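Bifunctional protein PutA (Bdellovibrio bacteriovorus, PDB 5UR2) probably carries out both steps of proline breakdown, oxidising L-proline on a flavin and then L-glutamate gamma-semialdehyde to L-glutamate with NAD+. Local coordinates at residues B[800-803]-B[804-807]; B[148-151]-B[152-156]. One frame throughout, in Å; residues are numbered along the deposited sequence.

Contact 1: B[800-803]-B[804-807]; sequences LVET and AKSI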
ATOM      1  N   LEU B 800     -32.666 -26.431 -12.027  1.00 31.03           N
ATOM      2  CA  LEU B 800     -31.630 -25.969 -12.949  1.00 33.75           C
ATOM      3  C   LEU B 800     -31.981 -26.322 -14.387  1.00 32.30           C
ATOM      4  O   LEU B 800     -31.877 -25.482 -15.289  1.00 24.33           O
ATOM      5  CB  LEU B 800     -30.276 -26.586 -12.577  1.00 31.00           C
ATOM      6  CG  LEU B 800     -29.097 -26.119 -13.443  1.00 34.02           C
ATOM      7  CD1 LEU B 800     -28.688 -24.680 -13.108  1.00 36.54           C
ATOM      8  CD2 LEU B 800     -27.882 -27.081 -13.380  1.00 30.11           C
ATOM      9  N   VAL B 801     -32.377 -27.579 -14.616  1.00 32.71           N
ATOM     10  CA  VAL B 801     -32.730 -28.040 -15.955  1.00 32.28           C
ATOM     11  C   VAL B 801     -33.956 -27.294 -16.473  1.00 32.25           C
ATOM     12  O   VAL B 801     -33.988 -26.834 -17.621  1.00 28.71           O
ATOM     13  CB  VAL B 801     -32.952 -29.565 -15.947  1.00 30.67           C
ATOM     14  CG1 VAL B 801     -33.621 -30.035 -17.249  1.00 26.36           C
ATOM     15  CG2 VAL B 801     -31.624 -30.280 -15.737  1.00 37.25           C
ATOM     16  N   GLU B 802     -34.992 -27.171 -15.639  1.00 28.35           N
ATOM     17  CA  GLU B 802     -36.183 -26.455 -16.078  1.00 27.17           C
ATOM     18  C   GLU B 802     -35.882 -24.990 -16.360  1.00 28.46           C
ATOM     19  O   GLU B 802     -36.423 -24.417 -17.309  1.00 31.79           O
ATOM     20  CB  GLU B 802     -37.293 -26.584 -15.037  1.00 30.51           C
ATOM     21  CG  GLU B 802     -37.859 -27.990 -14.947  1.00 32.25           C
ATOM     22  CD  GLU B 802     -38.416 -28.489 -16.275  1.00 42.47           C
ATOM     23  OE1 GLU B 802     -39.076 -27.704 -16.989  1.00 46.45           O
ATOM     24  OE2 GLU B 802     -38.152 -29.661 -16.626  1.00 46.08           O
ATOM     25  N   THR B 803     -35.004 -24.366 -15.562  1.00 31.14           N
ATOM     26  CA  THR B 803     -34.667 -22.969 -15.820  1.00 29.05           C
ATOM     27  C   THR B 803     -33.832 -22.849 -17.088  1.00 28.11           C
ATOM     28  O   THR B 803     -34.045 -21.940 -17.900  1.00 31.79           O
ATOM     29  CB  THR B 803     -33.922 -22.356 -14.626  1.00 26.49           C
ATOM     30  OG1 THR B 803     -34.733 -22.413 -13.455  1.00 27.63           O
ATOM     31  CG2 THR B 803     -33.593 -20.896 -14.890  1.00 25.89           C
ATOM     32  N   ALA B 804     -32.881 -23.768 -17.278  1.00 27.91           N
ATOM     33  CA  ALA B 804     -32.079 -23.751 -18.497  1.00 29.12           C
ATOM     34  C   ALA B 804     -32.949 -23.947 -19.739  1.00 29.51           C
ATOM     35  O   ALA B 804     -32.687 -23.337 -20.781  1.00 25.33           O
ATOM     36  CB  ALA B 804     -30.983 -24.812 -18.417  1.00 29.67           C
ATOM     37  N   LYS B 805     -34.013 -24.764 -19.642  1.00 30.85           N
ATOM     38  CA  LYS B 805     -34.945 -24.911 -20.765  1.00 32.99           C
ATOM     39  C   LYS B 805     -35.612 -23.596 -21.149  1.00 32.48           C
ATOM     40  O   LYS B 805     -36.113 -23.474 -22.271  1.00 31.19           O
ATOM     41  CB  LYS B 805     -36.064 -25.918 -20.461  1.00 28.16           C
ATOM     42  CG  LYS B 805     -35.694 -27.389 -20.520  1.00 30.40           C
ATOM     43  CD  LYS B 805     -36.930 -28.238 -20.230  1.00 41.55           C
ATOM     44  CE  LYS B 805     -36.595 -29.720 -20.130  1.00 44.47           C
ATOM     45  NZ  LYS B 805     -37.743 -30.484 -19.576  1.00 44.96           N
ATOM     46  N   SER B 806     -35.678 -22.633 -20.232  1.00 30.20           N
ATOM     47  CA  SER B 806     -36.464 -21.433 -20.471  1.00 32.36           C
ATOM     48  C   SER B 806     -35.673 -20.284 -21.087  1.00 31.04           C
ATOM     49  O   SER B 806     -36.292 -19.336 -21.573  1.00 33.35           O
ATOM     50  CB  SER B 806     -37.107 -20.965 -19.162  1.00 33.57           C
ATOM     51  OG  SER B 806     -37.872 -22.014 -18.590  1.00 37.46           O
ATOM     52  N   ILE B 807     -34.337 -20.314 -21.069  1.00 30.21           N
ATOM     53  CA  ILE B 807     -33.599 -19.143 -21.539  1.00 33.29           C
ATOM     54  C   ILE B 807     -33.501 -19.178 -23.058  1.00 31.87           C
ATOM     55  O   ILE B 807     -33.440 -20.244 -23.679  1.00 30.02           O
ATOM     56  CB  ILE B 807     -32.209 -19.021 -20.885  1.00 29.43           C
ATOM     57  CG1 ILE B 807     -31.313 -20.184 -21.272  1.00 27.42           C
ATOM     58  CG2 ILE B 807     -32.358 -18.928 -19.363  1.00 24.86           C
ATOM     59  CD1 ILE B 807     -29.908 -20.029 -20.744  1.00 31.21           C
TER

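Contact 2: B[148-151]-B[152-156]; sequences ATLS and EKEAQ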
ATOM      1  N   ALA B 148     -39.565 -18.021  -6.077  1.00 30.46           N
ATOM      2  CA  ALA B 148     -39.369 -17.287  -7.315  1.00 26.42           C
ATOM      3  C   ALA B 148     -39.756 -18.149  -8.509  1.00 30.02           C
ATOM      4  O   ALA B 148     -39.522 -19.362  -8.524  1.00 32.27           O
ATOM      5  CB  ALA B 148     -37.912 -16.839  -7.441  1.00 26.45           C
ATOM      6  N   THR B 149     -40.411 -17.526  -9.483  1.00 25.20           N
ATOM      7  CA  THR B 149     -40.665 -18.179 -10.763  1.00 28.26           C
ATOM      8  C   THR B 149     -39.392 -18.042 -11.594  1.00 29.74           C
ATOM      9  O   THR B 149     -39.137 -17.001 -12.208  1.00 29.12           O
ATOM     10  CB  THR B 149     -41.868 -17.568 -11.478  1.00 29.60           C
ATOM     11  OG1 THR B 149     -43.074 -17.932 -10.794  1.00 38.03           O
ATOM     12  CG2 THR B 149     -41.953 -18.072 -12.937  1.00 28.32           C
ATOM     13  N   LEU B 150     -38.596 -19.108 -11.620  1.00 30.31           N
ATOM     14  CA  LEU B 150     -37.358 -19.159 -12.383  1.00 31.82           C
ATOM     15  C   LEU B 150     -37.494 -19.906 -13.702  1.00 33.28           C
ATOM     16  O   LEU B 150     -36.632 -19.754 -14.573  1.00 36.95           O
ATOM     17  CB  LEU B 150     -36.252 -19.819 -11.551  1.00 30.63           C
ATOM     18  CG  LEU B 150     -35.822 -19.033 -10.313  1.00 31.99           C
ATOM     19  CD1 LEU B 150     -34.715 -19.741  -9.567  1.00 35.93           C
ATOM     20  CD2 LEU B 150     -35.367 -17.651 -10.717  1.00 24.93           C
ATOM     21  N   SER B 151     -38.528 -20.729 -13.862  1.00 28.16           N
ATOM     22  CA  SER B 151     -38.687 -21.537 -15.059  1.00 29.79           C
ATOM     23  C   SER B 151     -40.105 -21.408 -15.599  1.00 30.87           C
ATOM     24  O   SER B 151     -41.033 -21.002 -14.888  1.00 27.37           O
ATOM     25  CB  SER B 151     -38.380 -23.002 -14.764  1.00 29.29           C
ATOM     26  OG  SER B 151     -39.404 -23.515 -13.930  1.00 34.32           O
ATOM     27  N   GLU B 152     -40.282 -21.803 -16.864  1.00 27.63           N
ATOM     28  CA  GLU B 152     -41.624 -21.774 -17.438  1.00 28.86           C
ATOM     29  C   GLU B 152     -42.535 -22.839 -16.827  1.00 35.82           C
ATOM     30  O   GLU B 152     -43.751 -22.623 -16.738  1.00 25.66           O
ATOM     31  CB  GLU B 152     -41.557 -21.912 -18.954  1.00 26.40           C
ATOM     32  CG  GLU B 152     -41.141 -20.595 -19.603  1.00 30.85           C
ATOM     33  CD  GLU B 152     -41.949 -19.408 -19.101  1.00 31.34           C
ATOM     34  OE1 GLU B 152     -43.134 -19.303 -19.470  1.00 39.12           O
ATOM     35  OE2 GLU B 152     -41.403 -18.574 -18.337  1.00 29.99           O
ATOM     36  N   LYS B 153     -41.982 -23.972 -16.377  1.00 33.50           N
ATOM     37  CA  LYS B 153     -42.802 -24.920 -15.628  1.00 31.31           C
ATOM     38  C   LYS B 153     -43.383 -24.277 -14.371  1.00 35.37           C
ATOM     39  O   LYS B 153     -44.572 -24.437 -14.069  1.00 38.12           O
ATOM     40  CB  LYS B 153     -41.997 -26.157 -15.233  1.00 33.74           C
ATOM     41  CG  LYS B 153     -42.850 -27.147 -14.418  1.00 41.59           C
ATOM     42  CD  LYS B 153     -42.144 -28.444 -14.113  1.00 52.44           C
ATOM     43  CE  LYS B 153     -42.949 -29.236 -13.082  1.00 60.96           C
ATOM     44  NZ  LYS B 153     -42.117 -30.260 -12.377  1.00 65.25           N
ATOM     45  N   GLU B 154     -42.554 -23.547 -13.621  1.00 34.66           N
ATOM     46  CA  GLU B 154     -43.040 -22.891 -12.407  1.00 35.20           C
ATOM     47  C   GLU B 154     -44.061 -21.801 -12.732  1.00 30.85           C
ATOM     48  O   GLU B 154     -45.074 -21.659 -12.030  1.00 31.82           O
ATOM     49  CB  GLU B 154     -41.852 -22.324 -11.624  1.00 33.01           C
ATOM     50  CG  GLU B 154     -41.016 -23.396 -10.905  1.00 35.10           C
ATOM     51  CD  GLU B 154     -39.581 -22.945 -10.612  1.00 39.20           C
ATOM     52  OE1 GLU B 154     -39.228 -21.785 -10.933  1.00 37.44           O
ATOM     53  OE2 GLU B 154     -38.801 -23.763 -10.072  1.00 44.59           O
ATOM     54  N   ALA B 155     -43.825 -21.045 -13.806  1.00 24.94           N
ATOM     55  CA  ALA B 155     -44.796 -20.043 -14.233  1.00 24.61           C
ATOM     56  C   ALA B 155     -46.127 -20.695 -14.566  1.00 28.16           C
ATOM     57  O   ALA B 155     -47.188 -20.212 -14.154  1.00 37.33           O
ATOM     58  CB  ALA B 155     -44.270 -19.267 -15.441  1.00 22.90           C
ATOM     59  N   GLN B 156     -46.085 -21.813 -15.287  1.00 28.13           N
ATOM     60  CA  GLN B 156     -47.316 -22.490 -15.674  1.00 32.16           C
ATOM     61  C   GLN B 156     -48.052 -23.028 -14.450  1.00 33.33           C
ATOM     62  O   GLN B 156     -49.282 -22.928 -14.368  1.00 30.81           O
ATOM     63  CB  GLN B 156     -46.982 -23.603 -16.667  1.00 33.23           C
ATOM     64  CG  GLN B 156     -48.173 -24.361 -17.241  1.00 54.44           C
ATOM     65  CD  GLN B 156     -49.066 -23.493 -18.124  1.00 63.95           C
ATOM     66  OE1 GLN B 156     -48.668 -23.099 -19.224  1.00 66.12           O
ATOM     67  NE2 GLN B 156     -50.293 -23.234 -17.664  1.00 64.73           N
TER

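Contact 1: B[800-803]-B[804-807]
The Glu802 carboxylate is the flat side-chain group here, and Lys805 NZ comes to OE2 from its syn side, 26° out of the carboxylate plane and 3.1 Å away, in a salt bridge. Glu802 OE1 lies about equally far from Lys805 CD (3.9 Å) and NZ (4.0 Å), beyond bonding distance. Glu802 is bent at chi2 (-58°), which folds its acid end back beside the extended lysine, and the two side chains run side by side in the same direction. Lys805 CE also comes to 4.2 Å from Val801 CG1, a loose contact one turn back. Toward the end of the helix 790-806, Lys805 N bonds Val801 O at 2.9 Å, four residues back, and Ser806 N bonds Thr803 O, three back, approaching from above the carbonyl plane. The Ser806 side chain turns to the main chain as well, OG donating to Glu802 O at 3.1 Å. Leu800 and Ala804 face Ile861 of the strand 860-863, while Thr803 packs on the helix 761-773. The chemistry implies a helical turn tied by an i to i+3 ion pair on its more exposed side, and by a serine hydroxyl that donates to the Glu802 carbonyl and also bonds Glu152 N of the proline dehydrogenase part of the chain.

Contact 2: B[148-151]-B[152-156]
Glu154 folds back over the start of its own helix to hold the loop that leads into it. Its CG stands anti to the carbonyl carbon (chi1 -74°) and the chain runs on extended, so that the carboxylate passes Ser151 and reaches the backbone N-H of Leu150. Glu154 OE1 accepts from Leu150 N at 2.8 Å, the N-H meeting it nearly along the C-O axis, and takes a second, weak bond from Ser151 N at 3.2 Å. OE2 is engaged elsewhere, in a salt bridge with Arg799 of the helix 790-806, so each oxygen of the acid has a role of its own. In return, Ser151 OG accepts from Glu154 N at 3.2 Å in a nearly straight bond. This OG sits between its own backbone N and carbonyl carbon (chi1 69°), a conformation that swings it toward the first turn. Ser151 OG also lies 3.4 Å from Glu154 CD, and the two side chains are thus packed against each other as well as bonded to each other's backbone. Ala155 N gives the first regular helical bond, to Ser151 O at 3.0 Å. Beside it, Thr149 turns its methyl CG2 onto Ala155 CB, 3.6 Å away, while its OG1 bonds Ala201 O. The acid of Glu152 bonds Ser204 and pairs with Arg221. Ser151 as N-cap and Glu154 three residues on form a capping box, here opening the helix 152-173 that follows the first strand, 138-144, of the proline dehydrogenase beta/alpha barrel.

The two contacts meet although contact 2 belongs to the proline dehydrogenase part of the chain and contact 1 to the aldehyde dehydrogenase part; their centres are 9 Å apart. The C-terminal end of the helix 790-806 abuts the N-terminal end of the helix 152-173, and Ser806 OG accepts a hydrogen bond from Glu152 N at 3.0 Å, joining the two ends. Thr803 CG2 packs 3.3 Å from Leu150 O; Thr803 OG1, bonded to Arg799 O, also gives Leu150 O a weak hydrogen bond. Ser151 CB approaches Glu802 O. Both contacts lie away from the predicted catalytic residues Glu746 and Cys780; in contact 2 the Thr149 side chain is about 14 Å from the modified flavin.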